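Local atomic coordinates of haloacid dehalogenase-like hydrolase (Bacteroides thetaiotaomicron, PDB entry 2RBK), a protein that probably acts as a magnesium-dependent phosphatase of the haloacid dehalogenase superfamily, binding a vanadate mimic of the transferred phosphoryl group beside the metal. Residues T12-E17 / N51-L56; S83-E88 / I148-F153; F106-N111 / S143-I148. One frame throughout, in Å; residues are numbered along the deposited sequence.

Contact 1 comes first along the chain and closes before the others open; contact 3 is nested within the loop that contact 2 closes. Contact 1 belongs to the core domain, where a mixed eight-stranded sheet carries the magnesium site. Contacts 2 and 3 lie in what is probably the cap inserted after strand 78-82, with their centres about 26 and 25 Å from that of contact 1. Those two are only about 7 Å apart between centres and share Ile-148. Neighbouring strands 104-107 and 149-152 of the three-stranded sheet tie them together, as does the hydrogen bond from Ile-85 N to Val-147 O. One contact thus packs the catalytic core; the pair joins the cap's entry to its sheet.

Contact 1 of 3, residues T12-E17 / N51-L56; sequences TLVSFE and NNLSEL
Leu-13 and Val-14 meet Asn-52, Leu-53 and Leu-56 in a small, buried packing contact of the core domain, where the loop after strand 4-7 rests on the turn and first residues of helix 54-58. No hydrogen bond crosses it, so the fit depends on branched side chains. With CG anti to its carbonyl carbon (chi1 -67°) and the chain extended beyond, Leu-13 brings CD1 to 4.1 Å from Leu-56 CD1, the two leucines crossing at a slant. The same methyl stands 4.3 Å from Leu-53 CD2, and Val-14 CG2 comes equally near that Leu-53 atom, so one leucine branch meets both residues of the loop. Asp-8 and Asp-10, two magnesium ligands, come just before the segment and Thr-12 opens it, in the DxDx(T/V) signature of the haloacid dehalogenase fold; the segment probably lies in the region of that family's squiggle. Thr-12 OG1 is hydrogen-bonded to Asp-8 OD1, while the leucine and valine that follow supply apolar side chains that face 51-56. Val-14 also has a polar neighbour: its CG2 packs 3.7 Å from the backbone Asn-52 O and 3.9 Å from Asn-52 ND2. A compact asparagine suits this border, since its amide packs on the valine while its side chain also touches Asp-10 and Arg-45. Ile-41 of strand 38-42 also packs on Leu-13 and Leu-53.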
# COMPACT_ATOMS: atom_id res chain seq x y z
N THR A 12 3.33 4.14 -8.63
CA THR A 12 2.94 5.54 -8.38
C THR A 12 4.19 6.38 -8.13
O THR A 12 4.44 7.34 -8.88
CB THR A 12 1.93 5.57 -7.21
OG1 THR A 12 0.76 4.85 -7.59
CG2 THR A 12 1.55 7.04 -6.90
N LEU A 13 4.99 6.01 -7.14
CA LEU A 13 6.33 6.56 -6.96
C LEU A 13 7.39 5.74 -7.69
O LEU A 13 8.23 6.32 -8.33
CB LEU A 13 6.71 6.64 -5.46
CG LEU A 13 5.89 7.65 -4.66
CD1 LEU A 13 6.24 7.47 -3.17
CD2 LEU A 13 6.14 9.06 -5.10
N VAL A 14 7.35 4.43 -7.56
CA VAL A 14 8.35 3.51 -8.11
C VAL A 14 7.78 2.79 -9.31
O VAL A 14 6.76 2.12 -9.23
CB VAL A 14 8.81 2.50 -7.03
CG1 VAL A 14 9.86 1.50 -7.64
CG2 VAL A 14 9.38 3.15 -5.84
N SER A 15 8.48 2.93 -10.45
CA SER A 15 8.07 2.30 -11.68
C SER A 15 8.18 0.79 -11.63
O SER A 15 9.24 0.27 -11.25
CB SER A 15 8.98 2.83 -12.78
OG SER A 15 8.75 2.11 -13.98
N PHE A 16 7.19 0.06 -12.11
CA PHE A 16 7.28 -1.39 -12.22
C PHE A 16 8.23 -1.76 -13.34
O PHE A 16 8.79 -2.85 -13.34
CB PHE A 16 5.91 -2.01 -12.51
CG PHE A 16 5.01 -2.13 -11.33
CD1 PHE A 16 5.27 -3.02 -10.32
CD2 PHE A 16 3.85 -1.35 -11.19
CE1 PHE A 16 4.40 -3.16 -9.22
CE2 PHE A 16 3.05 -1.54 -10.11
CZ PHE A 16 3.26 -2.40 -9.09
N GLU A 17 8.37 -0.88 -14.32
CA GLU A 17 9.20 -1.21 -15.51
C GLU A 17 10.67 -0.97 -15.23
O GLU A 17 11.50 -1.79 -15.65
CB GLU A 17 8.57 -0.48 -16.71
CG GLU A 17 7.14 -0.92 -17.06
CD GLU A 17 5.97 -0.38 -16.28
OE1 GLU A 17 5.96 0.71 -15.64
OE2 GLU A 17 4.93 -1.12 -16.28
N ASN A 51 11.86 -1.18 0.79
CA ASN A 51 13.29 -1.19 0.49
C ASN A 51 13.55 -0.35 -0.76
O ASN A 51 14.66 -0.42 -1.29
CB ASN A 51 13.82 -2.62 0.30
CG ASN A 51 13.32 -3.25 -0.99
OD1 ASN A 51 12.32 -2.84 -1.58
ND2 ASN A 51 14.00 -4.29 -1.49
N ASN A 52 12.57 0.43 -1.22
CA ASN A 52 12.64 1.07 -2.56
C ASN A 52 12.44 2.56 -2.48
O ASN A 52 12.27 3.20 -3.51
CB ASN A 52 11.65 0.35 -3.48
CG ASN A 52 10.21 0.39 -3.02
OD1 ASN A 52 9.93 0.87 -1.89
ND2 ASN A 52 9.34 -0.18 -3.85
N LEU A 53 12.52 3.17 -1.26
CA LEU A 53 12.31 4.56 -1.07
C LEU A 53 13.53 5.33 -0.59
O LEU A 53 13.42 6.48 -0.17
CB LEU A 53 11.14 4.88 -0.11
CG LEU A 53 9.78 4.40 -0.55
CD1 LEU A 53 8.77 4.86 0.52
CD2 LEU A 53 9.43 4.94 -1.92
N SER A 54 14.74 4.74 -0.63
CA SER A 54 15.91 5.40 -0.05
C SER A 54 16.17 6.78 -0.62
O SER A 54 16.62 7.64 0.08
CB SER A 54 17.16 4.53 -0.16
OG SER A 54 17.52 4.30 -1.48
N GLU A 55 15.88 7.00 -1.89
CA GLU A 55 16.11 8.34 -2.41
C GLU A 55 15.32 9.42 -1.69
O GLU A 55 15.80 10.54 -1.38
CB GLU A 55 15.84 8.38 -3.91
CG GLU A 55 16.78 7.47 -4.66
CD GLU A 55 16.21 7.01 -5.97
OE1 GLU A 55 15.05 6.56 -5.97
OE2 GLU A 55 16.88 7.04 -6.98
N LEU A 56 14.10 9.10 -1.37
CA LEU A 56 13.24 10.04 -0.67
C LEU A 56 13.60 10.12 0.82
O LEU A 56 13.58 11.20 1.41
CB LEU A 56 11.75 9.69 -0.83
CG LEU A 56 11.24 9.65 -2.26
CD1 LEU A 56 9.79 9.23 -2.29
CD2 LEU A 56 11.46 11.00 -2.93

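Contact 2 of 3, residues S83-E88 / I148-F153; sequences SAIPQE and IQMTPF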
# COMPACT_ATOMS: atom_id res chain seq x y z
N SER A 83 -3.76 -2.24 13.86
CA SER A 83 -4.84 -3.18 14.01
C SER A 83 -4.31 -4.60 13.88
O SER A 83 -3.17 -4.81 13.53
CB SER A 83 -5.96 -2.95 12.96
OG SER A 83 -5.45 -3.22 11.68
N ALA A 84 -5.18 -5.55 14.15
CA ALA A 84 -4.85 -6.96 14.01
C ALA A 84 -6.11 -7.68 13.52
O ALA A 84 -7.24 -7.31 13.82
CB ALA A 84 -4.36 -7.56 15.29
N ILE A 85 -5.90 -8.76 12.76
CA ILE A 85 -6.97 -9.55 12.19
C ILE A 85 -7.56 -10.49 13.21
O ILE A 85 -6.80 -11.14 13.95
CB ILE A 85 -6.40 -10.31 10.96
CG1 ILE A 85 -5.93 -9.34 9.88
CG2 ILE A 85 -7.44 -11.26 10.41
CD1 ILE A 85 -5.15 -10.00 8.79
N PRO A 86 -8.86 -10.64 13.27
CA PRO A 86 -9.48 -11.65 14.14
C PRO A 86 -8.81 -13.03 13.94
O PRO A 86 -8.63 -13.47 12.81
CB PRO A 86 -10.93 -11.67 13.68
CG PRO A 86 -11.18 -10.24 13.28
CD PRO A 86 -9.89 -9.88 12.56
N GLN A 87 -8.51 -13.68 15.04
CA GLN A 87 -7.72 -14.90 14.92
C GLN A 87 -8.49 -15.96 14.13
O GLN A 87 -7.86 -16.76 13.40
CB GLN A 87 -7.36 -15.46 16.27
CG GLN A 87 -6.08 -16.33 16.12
CD GLN A 87 -4.89 -15.49 15.81
OE1 GLN A 87 -4.82 -14.31 16.22
NE2 GLN A 87 -3.91 -16.00 15.09
N GLU A 88 -9.80 -16.04 14.23
CA GLU A 88 -10.53 -17.04 13.45
C GLU A 88 -10.27 -16.85 11.97
O GLU A 88 -10.26 -17.84 11.19
CB GLU A 88 -12.02 -16.93 13.74
CG GLU A 88 -12.53 -17.54 14.96
CD GLU A 88 -13.99 -17.58 15.19
OE1 GLU A 88 -14.80 -17.21 14.30
OE2 GLU A 88 -14.39 -17.94 16.33
N ILE A 148 -1.20 -8.64 11.51
CA ILE A 148 -1.70 -7.33 11.06
C ILE A 148 -2.14 -7.38 9.62
O ILE A 148 -3.18 -6.77 9.24
CB ILE A 148 -0.63 -6.25 11.25
CG1 ILE A 148 -0.17 -6.24 12.72
CG2 ILE A 148 -1.14 -4.91 10.79
CD1 ILE A 148 0.76 -5.15 13.09
N GLN A 149 -1.46 -8.12 8.75
CA GLN A 149 -1.82 -8.26 7.36
C GLN A 149 -1.43 -9.66 6.88
O GLN A 149 -0.39 -10.18 7.24
CB GLN A 149 -1.12 -7.20 6.47
CG GLN A 149 -1.52 -7.30 5.00
CD GLN A 149 -1.04 -6.08 4.25
OE1 GLN A 149 -1.78 -5.07 4.21
NE2 GLN A 149 0.16 -6.08 3.69
N MET A 150 -2.31 -10.26 6.06
CA MET A 150 -1.98 -11.48 5.34
C MET A 150 -2.02 -11.21 3.87
O MET A 150 -2.89 -10.47 3.40
CB MET A 150 -2.99 -12.57 5.62
CG MET A 150 -3.23 -12.97 6.96
SD MET A 150 -4.54 -14.12 7.23
CE MET A 150 -6.11 -13.47 6.92
N THR A 151 -1.13 -11.83 3.13
CA THR A 151 -1.04 -11.66 1.67
C THR A 151 -1.08 -13.02 1.00
O THR A 151 -0.00 -13.62 0.76
CB THR A 151 0.18 -10.82 1.35
OG1 THR A 151 0.04 -9.55 2.01
CG2 THR A 151 0.27 -10.61 -0.14
N PRO A 152 -2.27 -13.54 0.77
CA PRO A 152 -2.41 -14.80 0.04
C PRO A 152 -2.24 -14.62 -1.45
O PRO A 152 -2.69 -13.66 -2.06
CB PRO A 152 -3.89 -15.23 0.37
CG PRO A 152 -4.56 -13.90 0.54
CD PRO A 152 -3.58 -13.04 1.27
N PHE A 153 -1.57 -15.62 -2.08
CA PHE A 153 -1.33 -15.62 -3.51
C PHE A 153 -2.50 -16.37 -4.14
O PHE A 153 -2.41 -17.52 -4.58
CB PHE A 153 0.04 -16.25 -3.83
CG PHE A 153 1.15 -15.29 -3.54
CD1 PHE A 153 1.44 -15.02 -2.20
CD2 PHE A 153 1.91 -14.60 -4.48
CE1 PHE A 153 2.45 -14.14 -1.88
CE2 PHE A 153 2.93 -13.71 -4.16
CZ PHE A 153 3.17 -13.45 -2.82
O HOH W 1 -5.43 -5.70 10.33
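Ser-83 OG has two polar partners, Asp-186 OD2 and a water that donates to it at 2.8 Å. The same water donates to Ile-148 O at 2.7 Å, bridging the two segments where no direct hydrogen bond does. A small serine suits this place because its short hydroxyl reaches the water without filling the water's site. Its carbonyl takes a different role: Ser-83 O sits in the fork of Ile-148, 3.4 Å from both CG1 and CG2, a snug fit for a beta-branched residue. Ile-85 points toward strand 149-152. Its straight chain (chi2 169°) runs past the Ile-148 carbonyl and puts CD1 3.9 Å from Met-150 N. That methyl also lies 4.0 Å from Met-150 CG, and the bend of the methionine at chi3 (-68°) turns CE back to 4.1 Å from Ile-85 CD1. Flexible and unbranched, methionine can wrap round the isoleucine tip while also meeting Met-93 of helix 87-100. Alongside, Gln-149 turns away to Gly-44 O and Asn-69 ND2, toward the vanadate pocket. Where 148-149 pairs with strand 104-107, two residues, Ile-148 and Gln-149, stand opposite the single Val-107, the mark of a classic beta bulge.

Contact 3 of 3, residues F106-N111 / S143-I148; sequences FVEEHN and SNKEVI
The backbones of Phe-106 to Glu-109 and Lys-145 to Ile-148 run 74° apart and are joined by Ile-148 N donating to Val-107 O at 2.8 Å, a bond supplemented by a CA-H...O contact from Val-147 to the same oxygen. Beyond this bond, Glu-108 and Lys-145 cross at about a right angle. The lysine, long and flexible enough to span to the carboxylate, in one of its two conformers bends at its last torsion (chi4 -83°) and sets NZ 2.7 Å from Glu-108 OE2, a salt bridge made from above the carboxylate plane, 41° out of it. The other oxygen, Glu-108 OE1, accepts from a water at 2.7 Å that in turn accepts from Glu-146 N. A glutamine in place of Glu-108 would probably leave the lysine ammonium without its opposite charge and weaken its hold across the turn. A second water links Glu-109 N to Glu-146 O. Close by, Ile-148 CD1 packs 3.6 Å from Glu-109 N. In the buried part, branched Val-147 fits CG2 against the Phe-106 ring edge, 4.2 Å from CD2. Ala-94 of helix 87-100, Phe-139 and Ala-142 of helix 139-143 and Cys-115 of strand 112-115 also touch that ring, while Val-147 leans on Val-90 of helix 87-100.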
# COMPACT_ATOMS: atom_id res chain seq x y z
N PHE A 106 2.42 -13.72 6.11
CA PHE A 106 1.80 -13.30 7.37
C PHE A 106 2.67 -12.25 8.00
O PHE A 106 3.85 -12.53 8.28
CB PHE A 106 1.59 -14.49 8.32
CG PHE A 106 0.61 -15.52 7.81
CD1 PHE A 106 1.02 -16.51 6.92
CD2 PHE A 106 -0.72 -15.49 8.19
CE1 PHE A 106 0.12 -17.41 6.45
CE2 PHE A 106 -1.60 -16.43 7.73
CZ PHE A 106 -1.18 -17.40 6.83
N VAL A 107 2.15 -11.06 8.23
CA VAL A 107 2.91 -9.95 8.71
C VAL A 107 2.48 -9.61 10.14
O VAL A 107 1.29 -9.35 10.38
CB VAL A 107 2.76 -8.68 7.82
CG1 VAL A 107 3.83 -7.70 8.26
CG2 VAL A 107 2.82 -9.00 6.37
N GLU A 108 3.42 -9.61 11.05
CA GLU A 108 3.26 -9.19 12.43
C GLU A 108 3.87 -7.80 12.56
O GLU A 108 4.49 -7.28 11.64
CB GLU A 108 3.97 -10.15 13.36
CG GLU A 108 3.43 -11.58 13.28
CD GLU A 108 4.40 -12.52 13.96
OE1 GLU A 108 4.42 -12.72 15.17
OE2 GLU A 108 5.25 -13.07 13.23
N GLU A 109 3.71 -7.17 13.74
CA GLU A 109 4.26 -5.84 13.91
C GLU A 109 5.77 -5.78 13.63
O GLU A 109 6.22 -4.83 12.99
CB GLU A 109 3.96 -5.36 15.33
CG GLU A 109 4.38 -3.93 15.51
CD GLU A 109 4.04 -3.22 16.79
OE1 GLU A 109 3.73 -3.89 17.78
OE2 GLU A 109 4.08 -1.94 16.81
N HIS A 110 6.47 -6.78 14.15
CA HIS A 110 7.93 -6.81 14.05
C HIS A 110 8.50 -8.09 13.49
O HIS A 110 9.70 -8.39 13.67
CB HIS A 110 8.58 -6.56 15.44
CG HIS A 110 8.20 -5.30 16.08
ND1 HIS A 110 8.48 -4.06 15.51
CD2 HIS A 110 7.57 -5.10 17.26
CE1 HIS A 110 8.02 -3.11 16.34
NE2 HIS A 110 7.46 -3.71 17.39
N ASN A 111 7.73 -8.82 12.69
CA ASN A 111 8.22 -10.00 11.95
C ASN A 111 7.39 -10.15 10.71
O ASN A 111 6.24 -9.69 10.66
CB ASN A 111 8.21 -11.30 12.73
CG ASN A 111 9.21 -11.32 13.84
OD1 ASN A 111 10.39 -11.55 13.58
ND2 ASN A 111 8.73 -11.14 15.04
N SER A 143 -0.63 -19.59 11.81
CA SER A 143 -2.04 -19.49 12.16
C SER A 143 -2.21 -19.04 13.61
O SER A 143 -3.34 -18.65 13.94
CB SER A 143 -2.57 -20.90 11.83
OG SER A 143 -2.42 -21.75 12.95
N ASN A 144 -1.16 -19.07 14.40
CA ASN A 144 -1.23 -18.70 15.79
C ASN A 144 -0.67 -17.33 16.12
O ASN A 144 -0.68 -16.94 17.31
CB ASN A 144 -0.50 -19.76 16.68
CG ASN A 144 -1.31 -21.07 16.57
OD1 ASN A 144 -2.56 -20.98 16.66
ND2 ASN A 144 -0.58 -22.16 16.45
N LYS A 145 -0.16 -16.59 15.19
CA LYS A 145 0.46 -15.29 15.33
C LYS A 145 -0.59 -14.20 15.44
O LYS A 145 -1.68 -14.33 14.92
CB LYS A 145 1.34 -15.00 14.08
CG LYS A 145 2.57 -15.96 13.96
CD LYS A 145 3.36 -15.63 12.70
CE LYS A 145 4.66 -16.42 12.61
NZ LYS A 145 5.72 -15.75 13.42
N GLU A 146 -0.19 -13.11 16.04
CA GLU A 146 -0.97 -11.88 16.00
C GLU A 146 -0.65 -11.17 14.66
O GLU A 146 0.43 -10.57 14.52
CB GLU A 146 -0.66 -11.12 17.27
CG GLU A 146 -0.86 -11.93 18.54
CD GLU A 146 -2.17 -12.61 18.86
OE1 GLU A 146 -3.21 -11.92 18.67
OE2 GLU A 146 -2.28 -13.80 19.33
N VAL A 147 -1.54 -11.27 13.73
CA VAL A 147 -1.27 -10.89 12.37
C VAL A 147 -1.96 -9.56 12.04
O VAL A 147 -3.18 -9.42 12.25
CB VAL A 147 -1.70 -12.01 11.42
CG1 VAL A 147 -1.50 -11.62 9.97
CG2 VAL A 147 -0.94 -13.29 11.73
N ILE A 148 -1.20 -8.64 11.51
CA ILE A 148 -1.70 -7.33 11.06
C ILE A 148 -2.14 -7.38 9.62
O ILE A 148 -3.18 -6.77 9.24
CB ILE A 148 -0.63 -6.25 11.25
CG1 ILE A 148 -0.17 -6.24 12.72
CG2 ILE A 148 -1.14 -4.91 10.79
CD1 ILE A 148 0.76 -5.15 13.09
O HOH W 2 2.49 -12.81 17.02
O HOH W 3 1.75 -8.33 15.55